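Side-chain contact in arabinan endo-1,5-alpha-l-arabinosidase A (PDB 1GYH), which hydrolyses the alpha-1,5-arabinofuranosyl bonds of linear arabinan in plant cell walls, releasing almost exclusively arabinotriose: residues D123-I128 with G150-K155. Sequence-based numbering, arbitrary orientation.
Sequences DLWNAI and GLKLFK
Lys-152 and Trp-125 meet at one corner of the indole: CE of Lys-152 lies 3.7 Å from CD1 of Trp-125, on the pyrrole side, approaching obliquely. The two side chains cross at about a right angle. A bend at chi2 (-77°) turns the lysine chain, which then runs extended past the ring to NZ, hydrogen-bonded to Ser-171 OG on the neighbouring strand 169-173. Trp-125 sets out from its backbone towards strand 151-155, with CG between its own backbone N and carbonyl carbon (chi1 33°). Asp-123 CB sits 3.6 Å above one face of the ring, over its centre, while Trp-169 and Phe-144 meet the ring from the sheet. In this five-bladed beta-propeller of glycoside hydrolase family 43, the contact lays the loop between strands 110-118 and 131-134 against an inner strand of the four-stranded antiparallel blade that also holds strands 131-134, 140-144 and 169-173. Beside this contact a water joins the backbones, 3.1 Å from Asn-126 N, which donates to it, and 2.7 Å from Gly-150 O, to which it can donate. Asn-126, probably substrate-binding, turns its amide away from the strand, its OD1 hydrogen-bonded to Ser-90 OG.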
# COMPACT_ATOMS: atom_id res chain seq x y z
N ASP A 123 -9.41 1.97 19.77
CA ASP A 123 -9.13 2.72 18.51
C ASP A 123 -10.18 2.56 17.42
O ASP A 123 -10.51 1.45 17.05
CB ASP A 123 -7.76 2.32 17.96
CG ASP A 123 -6.69 2.35 19.00
OD1 ASP A 123 -6.46 3.42 19.67
OD2 ASP A 123 -6.01 1.33 19.24
N LEU A 124 -10.65 3.67 16.86
CA LEU A 124 -11.55 3.67 15.71
C LEU A 124 -10.78 3.74 14.37
O LEU A 124 -11.11 4.50 13.46
CB LEU A 124 -12.60 4.75 15.88
CG LEU A 124 -14.00 4.32 15.46
CD1 LEU A 124 -14.47 3.05 16.22
CD2 LEU A 124 -15.00 5.41 15.70
N TRP A 125 -9.74 2.92 14.27
CA TRP A 125 -8.99 2.72 13.04
C TRP A 125 -8.39 1.33 13.09
O TRP A 125 -8.39 0.68 14.17
CB TRP A 125 -7.89 3.80 12.87
CG TRP A 125 -7.23 4.31 14.17
CD1 TRP A 125 -7.63 5.39 14.91
CD2 TRP A 125 -6.07 3.80 14.82
NE1 TRP A 125 -6.79 5.56 15.99
CE2 TRP A 125 -5.83 4.59 15.96
CE3 TRP A 125 -5.21 2.73 14.58
CZ2 TRP A 125 -4.77 4.35 16.84
CZ3 TRP A 125 -4.15 2.50 15.46
CH2 TRP A 125 -3.96 3.28 16.57
N ASN A 126 -7.80 0.93 11.97
CA ASN A 126 -7.21 -0.39 11.77
C ASN A 126 -5.75 -0.21 11.30
O ASN A 126 -5.51 0.38 10.25
CB ASN A 126 -8.05 -1.18 10.75
CG ASN A 126 -7.66 -2.66 10.69
OD1 ASN A 126 -6.86 -3.13 11.51
ND2 ASN A 126 -8.19 -3.38 9.70
N ALA A 127 -4.81 -0.69 12.11
CA ALA A 127 -3.38 -0.59 11.86
C ALA A 127 -2.87 -1.61 10.84
O ALA A 127 -2.16 -2.56 11.19
CB ALA A 127 -2.63 -0.69 13.17
N ILE A 128 -3.27 -1.38 9.58
CA ILE A 128 -2.76 -2.09 8.41
C ILE A 128 -2.50 -1.09 7.25
O ILE A 128 -3.04 0.02 7.27
CB ILE A 128 -3.72 -3.21 7.90
CG1 ILE A 128 -4.99 -2.64 7.28
CG2 ILE A 128 -4.04 -4.26 9.08
CD1 ILE A 128 -5.90 -3.74 6.65
N GLY A 150 -11.39 5.43 9.10
CA GLY A 150 -10.66 5.79 7.90
C GLY A 150 -9.13 5.84 7.95
O GLY A 150 -8.48 5.08 8.67
N LEU A 151 -8.58 6.79 7.18
CA LEU A 151 -7.15 6.83 6.89
C LEU A 151 -6.48 7.94 7.69
O LEU A 151 -7.00 9.04 7.80
CB LEU A 151 -6.91 6.97 5.39
CG LEU A 151 -7.75 6.12 4.46
CD1 LEU A 151 -7.32 6.28 3.00
CD2 LEU A 151 -7.70 4.60 4.88
N LYS A 152 -5.32 7.62 8.25
CA LYS A 152 -4.60 8.49 9.15
C LYS A 152 -3.16 8.71 8.71
O LYS A 152 -2.58 7.91 7.98
CB LYS A 152 -4.53 7.91 10.59
CG LYS A 152 -5.86 7.54 11.28
CD LYS A 152 -6.58 8.73 11.78
CE LYS A 152 -7.79 8.39 12.71
NZ LYS A 152 -8.56 9.64 12.98
N LEU A 153 -2.59 9.80 9.20
CA LEU A 153 -1.22 10.19 8.95
C LEU A 153 -0.56 10.59 10.23
O LEU A 153 -1.12 11.39 10.96
CB LEU A 153 -1.20 11.40 7.98
CG LEU A 153 0.17 11.87 7.50
CD1 LEU A 153 0.66 10.99 6.35
CD2 LEU A 153 0.19 13.41 7.12
N PHE A 154 0.62 10.08 10.55
CA PHE A 154 1.31 10.52 11.75
C PHE A 154 2.78 10.67 11.52
O PHE A 154 3.34 10.04 10.64
CB PHE A 154 1.06 9.61 13.01
CG PHE A 154 1.66 8.23 12.91
CD1 PHE A 154 0.95 7.20 12.31
CD2 PHE A 154 2.92 7.96 13.42
CE1 PHE A 154 1.49 5.95 12.17
CE2 PHE A 154 3.47 6.66 13.30
CZ PHE A 154 2.74 5.67 12.67
N LYS A 155 3.39 11.52 12.33
CA LYS A 155 4.83 11.78 12.20
C LYS A 155 5.72 10.68 12.82
O LYS A 155 5.50 10.22 13.96
CB LYS A 155 5.15 13.15 12.77
CG LYS A 155 6.57 13.65 12.40
CD LYS A 155 6.63 15.21 12.54
CE LYS A 155 7.10 15.67 13.83
NZ LYS A 155 7.06 17.24 13.91
O HOH W 1 -8.87 2.55 9.56